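Local coordinates for effector protein Lem4 (lpg1101) (Legionella pneumophila subsp. pneumophila, PDB 6CGK) that acts as a membrane-associated protein tyrosine phosphatase of the haloacid dehalogenase (HAD) superfamily, represented here by its HAD domain in an inactivated form, at residues I116-G121 with I126-D131; K134-H139 with E161-G166; N59-D62 with I68-T71; S39-A44 with E98-A103; K177-K182 with G189-E194. The protein carries 1 engineered substitution. All coordinates share one frame; numbering follows the deposited sequence. Where two conformers were deposited one is given.

Overall arrangement
The five contacts are built on and around a parallel sheet whose strand order, 3-2-1-4-5, is that of the HAD fold; contacts 1 and 5 include its two outermost strands. The magnesium ion is held by Asp25, Asp155 and Asn23, the last an engineered residue. Contacts 1 and 2 touch through Tyr118 OH and His139 ND1, 2.6 Å apart and probably hydrogen-bonded. Contact 2 also meets contact 5, with Cys164 SG 3.6 Å from Phe178 CG. Contact 4 packs against contacts 1 and 3, and contact 3 falls between its segments in sequence. The side chain of Met163 (contact 2) is about 8 Å from the ion, and that of Tyr100 (contact 4) about 4 Å from that of Asp25.

Contact 1: I116-G121 with I126-D131; sequences IIYPRG and IGPGED
Glu130 OE2 is gripped by two backbone amides. Gly121 N donates to Glu130 OE2 across the contact at 2.8 Å and a nearly straight 167°. Gly127 N, in the same segment as the glutamate, also donates to Glu130 OE2 at 2.8 Å. The two N-H groups come from opposite faces of the carboxylate, the first from its anti side and the second from above the plane. Together they limit rotation of the carboxylate. Glu130 CG lies anti to its carbonyl carbon (chi1 -60°), and the extended chain beyond it lets OE2 reach back to both amides. The glycines come very close, with Gly121 N and Gly127 N 3.2 Å apart. Both donors point at the shared acceptor, which probably compensates for their closeness. Gly129 N adds a bond of 2.9 Å to Pro119 O, which it meets from above the carbonyl plane. A small apolar patch lies beside it. Pro128 CG rests 3.6 Å from Tyr118 CD1, and the two side chains cross at about a right angle. Pro128 CG also touches Pro119 CD at 3.9 Å. The hydroxyl of Tyr118 turns elsewhere, to His139. The segment 126-131 ends at Asp131, the N-cap of helix 132-140. The arrangement closes the loop that follows edge strand 116-118 in the HAD Rossmann-like fold, at the strand's C-terminal end.

Contact 2: K134-H139 with E161-G166; sequences KAVVSH and EEMCNG
Helices 134-139 and 161-166 run side by side in roughly the same direction. Their axes approach to 7.8 Å and cross at -30°. The backbones come closest at Val137 and Gly166, whose CA atoms are 5.0 Å apart. Gly166 has no side chain, so the valines of the other helix can lie directly on its backbone. Val136 points toward helix 161-166 and uses both of its methyl groups. Val136 CG1 lies anti to the backbone N (chi1 168°), and this turns it over the Gly166 backbone, 3.8 Å from Gly166 C. Val136 CG2 takes the other side and sits 3.7 Å from Met163 CB, with Met163 CG almost as near. The two side chains cross at about a right angle. Met163 is met at CB and CG; the rest of its side chain leads away. Val137 adds a flanking contact: Val137 CG2 lies 3.6 Å from Gly166 O. That carbonyl also accepts a hydrogen bond from Thr170 OG1. The join is made by methyl groups, set against a methionine stem and glycine backbone. Below it, Val136 and Met163 both reach Ile93 of strand 89-93, and Val136 also touches Tyr21. Met163 continues to Ile152 and to Asp154, which binds magnesium in another structure of this protein but does not hold the ion here. Helix 132-140 leads into strand 150-154, and helix 157-169 leads from it to strand 176-180. This pair of neighbouring crossover helices, layered on one face of a parallel sheet, is characteristic of the Rossmann-like HAD fold.

Contact 3: N59-D62 with I68-T71; sequences NEYD and IKIT
Two direct hydrogen bonds join Tyr61 and Asp62 to the segment 68-71. Ile70 N donates to Tyr61 OH at 3.0 Å, approaching the edge of the ring near its plane. The same oxygen is hydrogen-bonded to Glu108, its stronger partner. Lys69 NZ donates to Asp62 O at 2.8 Å, at the C-terminal end of helix 58-62, and this interaction places a positive charge at that end of the helix. A water extends the polar link: it donates to Asp62 OD1 and accepts from Lys69 NZ, each at 2.7 Å. The other carboxylate oxygen, Asp62 OD2, forms a salt bridge with Lys58.

The ring of Tyr61 also makes nonpolar contacts. Lys69 CG lies 4.1 Å from the Tyr61 ring centroid, an off-centre CH-pi contact. The lysine is extended past CG, so its methylenes pass the ring obliquely before NZ reaches the helix end. Ile68 CD1 touches Tyr61 CD1 more loosely, at 4.2 Å.

Around this contact, Tyr61 and Ile70 pack on Leu104 of helix 98-107, and Tyr61 also meets the ring of Phe107. Ile68 reaches Leu41 of helix 40-46. Thr71 then caps the start of helix 72-82.

Contact 4: S39-A44 with E98-A103; sequences SPLCEA and ENYIKA
Cys42 has two conformers, and in the one described here its SG sits over one face of the Tyr100 ring, a Cys sulfur-aromatic contact between two helices. In it, Cys42 SG is 4.0 Å from the Tyr100 ring centroid and only 14° off the ring normal. This sulfur is anti to the backbone N (chi1 -176°) and lies nearest the CG end of the ring, with Cys42 SG 3.9 Å from Tyr100 CG. The backbone of the cysteine comes closer still: Cys42 CA is 3.6 Å from Tyr100 CD1. Cys42 CB adds a CH-pi contact over the same ring. Leu41 approaches differently, at the ring edge, with Leu41 CG 4.2 Å from Tyr100 CE1. Segment 39-44 begins helix 40-46, which lies outside the central sheet in sequence between strands 19-23 and 89-93 of the HAD fold. Helix 98-107 instead follows strand 89-93 and leads to strand 116-118, a crossover of the Rossmann-like core. Tyr100 therefore projects from a core helix to the helices inserted between those first two strands, the place of a C1-type cap in HAD proteins. Its side chain lies about 4 Å from that of the magnesium ligand Asp25. A water continues the contact beyond the ring, bonded to Tyr100 OH at 2.9 Å and donating to Ser39 OG at 3.0 Å. Ser39 is the N-cap of helix 40-46 and accepts a weak bond from Cys42 N.

Contact 5: K177-K182 with G189-E194; sequences KFHNEK and GEYFKE
The side chain of Lys177 passes obliquely across the carboxylate of Glu194. Lys177 CB is 3.5 Å from Glu194 OE1, and the chain bends at chi2 to run past the acid. The salt bridge at its end is long, with Lys177 NZ 3.8 Å from Glu194 OE2.

His179 carries the contact and is held in two ways. Its NE2 donates to Glu194 OE1 at 2.7 Å and 160°, on the syn side of the carboxylate and in the plane of the imidazole. Over one ring face lies Tyr191, an offset stack with centroids 3.9 Å apart and planes at 16°. Tyr191 CE1 sits over the centre of the imidazole. Bond and stack together fix the tilt of the histidine ring.

Glu181 meets the far end of the tyrosine, with Glu181 CG 3.8 Å from Tyr191 OH. That hydroxyl is hydrogen-bonded to Lys187 N, and the ring also meets Trp188 edge-to-face.

Lys177, His179 and Glu181 are every second residue of strand 176-180 and the chain just after it, and all three point toward one helix. Helix 188-198 follows this last strand, runs back nearly antiparallel to it and packs on one face of the parallel sheet, the layered alpha/beta arrangement of the HAD core.

Contact 1: I116-G121 with I126-D131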
# COMPACT_ATOMS: atom_id res chain seq x y z
N ILE A 116 5.38 2.69 -4.73
CA ILE A 116 4.52 3.35 -5.71
C ILE A 116 3.15 3.58 -5.08
O ILE A 116 2.55 2.66 -4.52
CB ILE A 116 4.41 2.49 -6.98
CG1 ILE A 116 5.78 2.36 -7.64
CG2 ILE A 116 3.37 3.11 -7.93
CD1 ILE A 116 5.71 1.74 -8.99
N ILE A 117 2.67 4.81 -5.17
CA ILE A 117 1.39 5.19 -4.58
C ILE A 117 0.44 5.58 -5.71
O ILE A 117 0.73 6.52 -6.47
CB ILE A 117 1.53 6.34 -3.58
CG1 ILE A 117 2.42 5.92 -2.41
CG2 ILE A 117 0.14 6.79 -3.11
CD1 ILE A 117 2.80 7.12 -1.50
N TYR A 118 -0.68 4.87 -5.81
CA TYR A 118 -1.75 5.23 -6.76
C TYR A 118 -2.91 5.78 -5.95
O TYR A 118 -3.67 5.00 -5.34
CB TYR A 118 -2.20 4.03 -7.59
CG TYR A 118 -1.15 3.56 -8.56
CD1 TYR A 118 -0.61 4.42 -9.52
CD2 TYR A 118 -0.70 2.26 -8.51
CE1 TYR A 118 0.38 3.94 -10.45
CE2 TYR A 118 0.25 1.78 -9.44
CZ TYR A 118 0.78 2.63 -10.38
OH TYR A 118 1.75 2.13 -11.28
N PRO A 119 -3.07 7.10 -5.88
CA PRO A 119 -3.99 7.71 -4.92
C PRO A 119 -5.20 8.36 -5.57
O PRO A 119 -5.38 8.25 -6.79
CB PRO A 119 -3.10 8.77 -4.26
CG PRO A 119 -2.35 9.33 -5.50
CD PRO A 119 -2.14 8.09 -6.45
N ARG A 120 -6.04 9.06 -4.80
CA ARG A 120 -7.10 9.80 -5.44
C ARG A 120 -6.50 10.94 -6.26
O ARG A 120 -5.32 11.30 -6.10
CB ARG A 120 -8.11 10.33 -4.42
CG ARG A 120 -7.79 11.69 -3.88
CD ARG A 120 -8.98 12.30 -3.04
NE ARG A 120 -10.18 12.67 -3.79
CZ ARG A 120 -10.41 13.86 -4.35
NH1 ARG A 120 -11.55 14.09 -4.98
NH2 ARG A 120 -9.50 14.82 -4.30
N GLY A 121 -7.30 11.48 -7.18
CA GLY A 121 -6.88 12.61 -7.98
C GLY A 121 -6.99 13.92 -7.22
O GLY A 121 -7.46 13.99 -6.09
N ILE A 126 -9.54 12.77 -11.95
CA ILE A 126 -9.65 11.47 -11.32
C ILE A 126 -8.26 10.84 -11.21
O ILE A 126 -7.50 10.85 -12.18
CB ILE A 126 -10.60 10.56 -12.11
CG1 ILE A 126 -12.04 11.02 -11.93
CG2 ILE A 126 -10.44 9.09 -11.68
CD1 ILE A 126 -12.99 10.29 -12.89
N GLY A 127 -7.96 10.26 -10.06
CA GLY A 127 -6.69 9.60 -9.85
C GLY A 127 -6.76 8.09 -9.92
O GLY A 127 -7.84 7.49 -9.87
N PRO A 128 -5.60 7.43 -10.03
CA PRO A 128 -5.62 5.99 -10.31
C PRO A 128 -6.17 5.16 -9.17
O PRO A 128 -6.74 4.09 -9.42
CB PRO A 128 -4.15 5.66 -10.59
CG PRO A 128 -3.37 6.76 -9.88
CD PRO A 128 -4.25 8.00 -10.06
N GLY A 129 -6.01 5.61 -7.92
CA GLY A 129 -6.52 4.81 -6.83
C GLY A 129 -8.02 4.83 -6.69
O GLY A 129 -8.56 4.10 -5.85
N GLU A 130 -8.70 5.67 -7.47
CA GLU A 130 -10.15 5.73 -7.47
C GLU A 130 -10.77 4.57 -8.23
O GLU A 130 -11.99 4.40 -8.18
CB GLU A 130 -10.62 7.06 -8.04
CG GLU A 130 -10.09 8.26 -7.22
CD GLU A 130 -10.66 9.61 -7.64
OE1 GLU A 130 -11.91 9.80 -7.67
OE2 GLU A 130 -9.85 10.50 -7.97
N ASP A 131 -9.97 3.77 -8.94
CA ASP A 131 -10.50 2.65 -9.73
C ASP A 131 -9.46 1.55 -9.54
O ASP A 131 -8.50 1.51 -10.30
CB ASP A 131 -10.68 3.04 -11.19
CG ASP A 131 -11.37 1.95 -12.02
OD1 ASP A 131 -11.32 0.76 -11.65
OD2 ASP A 131 -11.99 2.28 -13.07

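Contact 2: K134-H139 with E161-G166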
# COMPACT_ATOMS: atom_id res chain seq x y z
N LYS A 134 -8.73 -0.89 -12.46
CA LYS A 134 -7.93 -0.27 -13.51
C LYS A 134 -6.51 0.04 -13.06
O LYS A 134 -5.58 -0.01 -13.88
CB LYS A 134 -8.61 1.00 -14.00
CG LYS A 134 -7.91 1.69 -15.14
CD LYS A 134 -8.85 2.71 -15.76
CE LYS A 134 -10.09 2.07 -16.37
NZ LYS A 134 -11.05 3.10 -16.85
N ALA A 135 -6.32 0.38 -11.78
CA ALA A 135 -4.98 0.65 -11.25
C ALA A 135 -4.08 -0.58 -11.37
O ALA A 135 -2.92 -0.49 -11.80
CB ALA A 135 -5.06 1.09 -9.78
N VAL A 136 -4.61 -1.75 -10.99
CA VAL A 136 -3.84 -2.98 -11.10
C VAL A 136 -3.58 -3.33 -12.55
O VAL A 136 -2.47 -3.73 -12.91
CB VAL A 136 -4.53 -4.14 -10.35
CG1 VAL A 136 -3.85 -5.48 -10.73
CG2 VAL A 136 -4.49 -3.90 -8.82
N VAL A 137 -4.61 -3.21 -13.41
CA VAL A 137 -4.41 -3.54 -14.81
C VAL A 137 -3.33 -2.65 -15.41
O VAL A 137 -2.41 -3.13 -16.09
CB VAL A 137 -5.73 -3.42 -15.59
CG1 VAL A 137 -5.46 -3.51 -17.09
CG2 VAL A 137 -6.70 -4.51 -15.13
N SER A 138 -3.40 -1.34 -15.13
CA SER A 138 -2.40 -0.42 -15.65
C SER A 138 -1.01 -0.75 -15.13
O SER A 138 -0.03 -0.69 -15.88
CB SER A 138 -2.75 1.02 -15.28
OG SER A 138 -3.94 1.42 -15.95
N HIS A 139 -0.91 -1.09 -13.84
CA HIS A 139 0.41 -1.41 -13.31
C HIS A 139 0.97 -2.67 -13.94
O HIS A 139 2.15 -2.70 -14.32
CB HIS A 139 0.38 -1.57 -11.80
CG HIS A 139 1.75 -1.53 -11.20
ND1 HIS A 139 2.46 -0.35 -11.09
CD2 HIS A 139 2.59 -2.51 -10.82
CE1 HIS A 139 3.66 -0.61 -10.61
NE2 HIS A 139 3.77 -1.92 -10.44
N GLU A 161 -11.38 -7.71 -4.22
CA GLU A 161 -11.68 -8.46 -5.42
C GLU A 161 -11.48 -7.61 -6.66
O GLU A 161 -11.11 -8.14 -7.71
CB GLU A 161 -13.11 -8.99 -5.34
CG GLU A 161 -13.23 -10.03 -4.26
CD GLU A 161 -14.62 -10.56 -4.10
OE1 GLU A 161 -15.58 -9.91 -4.59
OE2 GLU A 161 -14.76 -11.63 -3.47
N GLU A 162 -11.68 -6.29 -6.56
CA GLU A 162 -11.38 -5.42 -7.69
C GLU A 162 -9.90 -5.52 -8.07
O GLU A 162 -9.57 -5.57 -9.26
CB GLU A 162 -11.74 -3.98 -7.36
CG GLU A 162 -13.22 -3.69 -7.41
CD GLU A 162 -13.80 -4.00 -8.78
OE1 GLU A 162 -14.01 -5.19 -9.09
OE2 GLU A 162 -14.02 -3.04 -9.57
N MET A 163 -9.00 -5.52 -7.08
CA MET A 163 -7.58 -5.68 -7.40
C MET A 163 -7.29 -7.09 -7.89
O MET A 163 -6.55 -7.27 -8.87
CB MET A 163 -6.72 -5.31 -6.19
CG MET A 163 -6.76 -3.81 -5.82
SD MET A 163 -5.56 -3.32 -4.59
CE MET A 163 -6.32 -3.97 -3.10
N CYS A 164 -7.87 -8.11 -7.25
CA CYS A 164 -7.76 -9.48 -7.77
C CYS A 164 -8.27 -9.58 -9.20
O CYS A 164 -7.66 -10.23 -10.05
CB CYS A 164 -8.54 -10.45 -6.90
SG CYS A 164 -7.92 -10.71 -5.27
N ASN A 165 -9.44 -8.98 -9.49
CA ASN A 165 -9.97 -9.06 -10.85
C ASN A 165 -9.02 -8.42 -11.86
O ASN A 165 -8.91 -8.89 -12.98
CB ASN A 165 -11.34 -8.38 -10.92
CG ASN A 165 -12.42 -9.20 -10.26
OD1 ASN A 165 -12.16 -10.23 -9.63
ND2 ASN A 165 -13.65 -8.73 -10.38
N GLY A 166 -8.31 -7.36 -11.47
CA GLY A 166 -7.31 -6.78 -12.35
C GLY A 166 -6.18 -7.73 -12.70
O GLY A 166 -5.73 -7.77 -13.85

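Contact 3: N59-D62 with I68-T71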
# COMPACT_ATOMS: atom_id res chain seq x y z
N ASN A 59 2.48 16.13 15.39
CA ASN A 59 1.97 16.21 16.76
C ASN A 59 0.47 15.95 16.79
O ASN A 59 -0.01 15.18 17.63
CB ASN A 59 2.29 17.58 17.36
CG ASN A 59 1.67 17.76 18.75
OD1 ASN A 59 1.48 16.80 19.50
ND2 ASN A 59 1.38 19.00 19.08
N GLU A 60 -0.28 16.54 15.86
CA GLU A 60 -1.71 16.25 15.82
C GLU A 60 -1.97 14.77 15.51
O GLU A 60 -2.85 14.15 16.12
CB GLU A 60 -2.41 17.15 14.80
CG GLU A 60 -3.92 16.82 14.65
CD GLU A 60 -4.64 17.75 13.69
OE1 GLU A 60 -4.02 18.73 13.25
OE2 GLU A 60 -5.83 17.48 13.36
N TYR A 61 -1.19 14.18 14.59
CA TYR A 61 -1.31 12.75 14.34
C TYR A 61 -1.06 11.95 15.62
O TYR A 61 -1.84 11.08 15.99
CB TYR A 61 -0.32 12.36 13.26
CG TYR A 61 -0.18 10.89 12.98
CD1 TYR A 61 -1.08 10.21 12.19
CD2 TYR A 61 0.92 10.18 13.51
CE1 TYR A 61 -0.90 8.84 11.88
CE2 TYR A 61 1.09 8.83 13.20
CZ TYR A 61 0.18 8.17 12.42
OH TYR A 61 0.42 6.82 12.13
N ASP A 62 0.05 12.23 16.30
CA ASP A 62 0.38 11.44 17.47
C ASP A 62 -0.69 11.54 18.56
O ASP A 62 -0.89 10.58 19.31
CB ASP A 62 1.73 11.86 18.01
CG ASP A 62 2.87 11.37 17.13
OD1 ASP A 62 2.68 10.39 16.36
OD2 ASP A 62 3.94 12.00 17.20
N ILE A 68 -6.66 5.71 13.68
CA ILE A 68 -6.25 6.30 12.40
C ILE A 68 -4.79 6.07 12.09
O ILE A 68 -4.37 6.31 10.95
CB ILE A 68 -6.54 7.81 12.33
CG1 ILE A 68 -5.54 8.59 13.16
CG2 ILE A 68 -7.97 8.10 12.73
CD1 ILE A 68 -5.21 9.95 12.57
N LYS A 69 -3.99 5.62 13.05
CA LYS A 69 -2.56 5.49 12.79
C LYS A 69 -2.21 4.23 12.00
O LYS A 69 -2.93 3.23 12.01
CB LYS A 69 -1.78 5.50 14.10
CG LYS A 69 -2.07 6.74 14.96
CD LYS A 69 -1.37 6.68 16.32
CE LYS A 69 -1.63 7.95 17.14
NZ LYS A 69 -0.78 7.94 18.37
N ILE A 70 -1.06 4.28 11.33
CA ILE A 70 -0.44 3.06 10.81
C ILE A 70 -0.23 2.09 11.97
O ILE A 70 0.18 2.50 13.07
CB ILE A 70 0.88 3.41 10.10
CG1 ILE A 70 0.58 4.33 8.92
CG2 ILE A 70 1.61 2.16 9.65
CD1 ILE A 70 1.73 4.60 8.01
N THR A 71 -0.63 0.84 11.78
CA THR A 71 -0.56 -0.05 12.92
C THR A 71 0.88 -0.47 13.12
O THR A 71 1.69 -0.43 12.20
CB THR A 71 -1.44 -1.29 12.75
OG1 THR A 71 -0.83 -2.16 11.79
CG2 THR A 71 -2.85 -0.92 12.32
O HOH W 1 1.72 7.98 17.23

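Contact 4: S39-A44 with E98-A103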
# COMPACT_ATOMS: atom_id res chain seq x y z
N SER A 39 -12.09 13.56 7.15
CA SER A 39 -11.75 14.11 8.47
C SER A 39 -10.93 15.38 8.31
O SER A 39 -10.26 15.58 7.30
CB SER A 39 -10.96 13.09 9.30
OG SER A 39 -9.73 12.75 8.67
N PRO A 40 -11.00 16.27 9.30
CA PRO A 40 -10.19 17.49 9.24
C PRO A 40 -8.71 17.23 8.97
O PRO A 40 -8.11 17.93 8.14
CB PRO A 40 -10.41 18.08 10.63
CG PRO A 40 -11.84 17.71 10.94
CD PRO A 40 -11.95 16.28 10.42
N LEU A 41 -8.11 16.23 9.61
CA LEU A 41 -6.67 16.00 9.45
C LEU A 41 -6.34 15.53 8.04
O LEU A 41 -5.35 15.97 7.44
CB LEU A 41 -6.20 14.98 10.48
CG LEU A 41 -4.75 14.49 10.36
CD1 LEU A 41 -3.79 15.66 10.57
CD2 LEU A 41 -4.45 13.39 11.37
N CYS A 42 -7.17 14.63 7.50
CA CYS A 42 -6.94 14.16 6.15
C CYS A 42 -7.13 15.30 5.15
O CYS A 42 -6.29 15.49 4.26
CB CYS A 42 -7.87 12.99 5.90
SG CYS A 42 -7.66 12.21 4.34
N GLU A 43 -8.19 16.10 5.31
CA GLU A 43 -8.37 17.23 4.41
C GLU A 43 -7.21 18.22 4.54
O GLU A 43 -6.73 18.76 3.54
CB GLU A 43 -9.71 17.90 4.70
CG GLU A 43 -9.84 19.21 4.03
CD GLU A 43 -10.19 19.08 2.56
OE1 GLU A 43 -10.01 20.10 1.85
OE2 GLU A 43 -10.61 17.98 2.10
N ALA A 44 -6.76 18.50 5.77
CA ALA A 44 -5.66 19.45 5.95
C ALA A 44 -4.37 18.94 5.29
O ALA A 44 -3.66 19.70 4.63
CB ALA A 44 -5.42 19.68 7.44
N GLU A 98 -2.67 11.45 -1.85
CA GLU A 98 -1.25 11.11 -1.87
C GLU A 98 -0.50 11.74 -0.71
O GLU A 98 0.41 11.12 -0.13
CB GLU A 98 -0.65 11.60 -3.18
CG GLU A 98 0.76 11.12 -3.35
CD GLU A 98 1.32 11.46 -4.71
OE1 GLU A 98 0.54 11.85 -5.60
OE2 GLU A 98 2.55 11.34 -4.88
N ASN A 99 -0.79 13.00 -0.42
CA ASN A 99 -0.01 13.67 0.63
C ASN A 99 -0.39 13.19 2.02
O ASN A 99 0.42 13.28 2.96
CB ASN A 99 -0.16 15.18 0.51
CG ASN A 99 0.61 15.70 -0.68
OD1 ASN A 99 1.64 15.12 -1.04
ND2 ASN A 99 0.10 16.76 -1.32
N TYR A 100 -1.61 12.69 2.20
CA TYR A 100 -1.94 12.11 3.50
C TYR A 100 -1.19 10.80 3.69
O TYR A 100 -0.65 10.52 4.77
CB TYR A 100 -3.45 11.88 3.60
CG TYR A 100 -3.94 11.33 4.92
CD1 TYR A 100 -4.00 12.15 6.05
CD2 TYR A 100 -4.35 9.99 5.02
CE1 TYR A 100 -4.48 11.65 7.26
CE2 TYR A 100 -4.83 9.49 6.22
CZ TYR A 100 -4.89 10.33 7.34
OH TYR A 100 -5.39 9.85 8.54
N ILE A 101 -1.16 9.98 2.63
CA ILE A 101 -0.42 8.72 2.69
C ILE A 101 1.05 8.98 2.95
O ILE A 101 1.63 8.37 3.85
CB ILE A 101 -0.65 7.91 1.40
CG1 ILE A 101 -2.13 7.55 1.32
CG2 ILE A 101 0.34 6.70 1.37
CD1 ILE A 101 -2.58 6.94 -0.07
N LYS A 102 1.67 9.89 2.19
CA LYS A 102 3.09 10.19 2.44
C LYS A 102 3.31 10.72 3.84
O LYS A 102 4.32 10.38 4.48
CB LYS A 102 3.61 11.22 1.43
CG LYS A 102 3.71 10.68 -0.01
CD LYS A 102 4.27 11.73 -0.95
CE LYS A 102 4.54 11.17 -2.34
NZ LYS A 102 4.99 12.29 -3.22
N ALA A 103 2.41 11.58 4.33
CA ALA A 103 2.57 12.12 5.66
C ALA A 103 2.60 11.02 6.70
O ALA A 103 3.43 11.02 7.61
CB ALA A 103 1.43 13.12 5.96
O HOH W 2 -7.35 11.47 9.92

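Contact 5: K177-K182 with G189-E194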
# COMPACT_ATOMS: atom_id res chain seq x y z
N LYS A 177 -1.66 -14.38 -3.31
CA LYS A 177 -2.15 -14.51 -1.95
C LYS A 177 -3.02 -13.30 -1.67
O LYS A 177 -2.56 -12.17 -1.81
CB LYS A 177 -1.00 -14.60 -0.94
CG LYS A 177 -0.24 -15.91 -0.99
CD LYS A 177 -0.97 -17.02 -0.24
CE LYS A 177 -0.16 -18.31 -0.26
NZ LYS A 177 -0.57 -19.25 0.83
N PHE A 178 -4.28 -13.53 -1.32
CA PHE A 178 -5.23 -12.45 -1.12
C PHE A 178 -5.71 -12.51 0.32
O PHE A 178 -6.19 -13.55 0.78
CB PHE A 178 -6.40 -12.57 -2.09
CG PHE A 178 -7.51 -11.61 -1.80
CD1 PHE A 178 -7.24 -10.28 -1.50
CD2 PHE A 178 -8.83 -12.02 -1.85
CE1 PHE A 178 -8.27 -9.39 -1.23
CE2 PHE A 178 -9.87 -11.13 -1.59
CZ PHE A 178 -9.60 -9.82 -1.28
N HIS A 179 -5.55 -11.39 1.04
CA HIS A 179 -5.96 -11.30 2.43
C HIS A 179 -6.94 -10.15 2.59
O HIS A 179 -6.62 -9.00 2.29
CB HIS A 179 -4.74 -11.14 3.33
CG HIS A 179 -3.77 -12.26 3.19
ND1 HIS A 179 -4.02 -13.53 3.67
CD2 HIS A 179 -2.57 -12.33 2.56
CE1 HIS A 179 -3.01 -14.32 3.37
NE2 HIS A 179 -2.12 -13.62 2.69
N ASN A 180 -8.14 -10.49 3.04
CA ASN A 180 -9.18 -9.52 3.36
C ASN A 180 -9.48 -9.73 4.83
O ASN A 180 -9.94 -10.80 5.23
CB ASN A 180 -10.41 -9.73 2.47
CG ASN A 180 -11.57 -8.85 2.86
OD1 ASN A 180 -12.69 -9.33 3.03
ND2 ASN A 180 -11.30 -7.56 3.03
N GLU A 181 -9.17 -8.72 5.65
CA GLU A 181 -9.38 -8.80 7.09
C GLU A 181 -9.94 -7.47 7.57
O GLU A 181 -9.82 -6.45 6.89
CB GLU A 181 -8.06 -9.14 7.83
CG GLU A 181 -7.41 -10.45 7.39
CD GLU A 181 -8.10 -11.68 7.96
OE1 GLU A 181 -9.02 -11.52 8.78
OE2 GLU A 181 -7.73 -12.81 7.57
N LYS A 182 -10.58 -7.51 8.73
CA LYS A 182 -11.01 -6.27 9.37
C LYS A 182 -9.79 -5.46 9.78
O LYS A 182 -8.72 -6.03 10.06
CB LYS A 182 -11.88 -6.57 10.59
CG LYS A 182 -13.24 -7.18 10.27
N GLY A 189 3.05 -10.58 9.89
CA GLY A 189 4.15 -11.52 10.07
C GLY A 189 4.00 -12.77 9.21
O GLY A 189 4.96 -13.25 8.62
N GLU A 190 2.78 -13.30 9.14
CA GLU A 190 2.52 -14.44 8.26
C GLU A 190 2.66 -14.06 6.79
O GLU A 190 3.12 -14.87 5.98
CB GLU A 190 1.13 -15.01 8.54
CG GLU A 190 1.07 -15.83 9.80
CD GLU A 190 -0.31 -16.40 10.08
OE1 GLU A 190 -0.76 -16.33 11.24
OE2 GLU A 190 -0.94 -16.91 9.13
N TYR A 191 2.26 -12.84 6.43
CA TYR A 191 2.40 -12.42 5.04
C TYR A 191 3.87 -12.25 4.67
O TYR A 191 4.25 -12.51 3.52
CB TYR A 191 1.65 -11.11 4.77
CG TYR A 191 0.21 -11.09 5.26
CD1 TYR A 191 -0.47 -12.28 5.52
CD2 TYR A 191 -0.45 -9.89 5.48
CE1 TYR A 191 -1.79 -12.25 6.00
CE2 TYR A 191 -1.76 -9.86 5.95
CZ TYR A 191 -2.42 -11.04 6.20
OH TYR A 191 -3.72 -11.02 6.68
N PHE A 192 4.70 -11.81 5.61
CA PHE A 192 6.13 -11.76 5.35
C PHE A 192 6.67 -13.15 5.09
O PHE A 192 7.47 -13.36 4.18
CB PHE A 192 6.86 -11.10 6.51
CG PHE A 192 8.26 -10.70 6.18
CD1 PHE A 192 8.51 -9.61 5.37
CD2 PHE A 192 9.34 -11.44 6.66
CE1 PHE A 192 9.81 -9.25 5.04
CE2 PHE A 192 10.63 -11.08 6.33
CZ PHE A 192 10.85 -9.97 5.53
N LYS A 193 6.21 -14.13 5.88
CA LYS A 193 6.61 -15.50 5.62
C LYS A 193 6.17 -15.93 4.23
O LYS A 193 6.92 -16.61 3.52
CB LYS A 193 6.05 -16.42 6.70
CG LYS A 193 6.39 -17.87 6.49
CD LYS A 193 5.73 -18.75 7.52
CE LYS A 193 6.18 -18.41 8.92
NZ LYS A 193 6.08 -19.63 9.77
N GLU A 194 4.98 -15.50 3.80
CA GLU A 194 4.48 -15.87 2.47
C GLU A 194 5.36 -15.29 1.36
O GLU A 194 5.65 -15.97 0.37
CB GLU A 194 3.03 -15.41 2.29
CG GLU A 194 1.99 -16.08 3.21
CD GLU A 194 0.55 -15.62 2.93
OE1 GLU A 194 0.36 -14.53 2.32
OE2 GLU A 194 -0.40 -16.33 3.33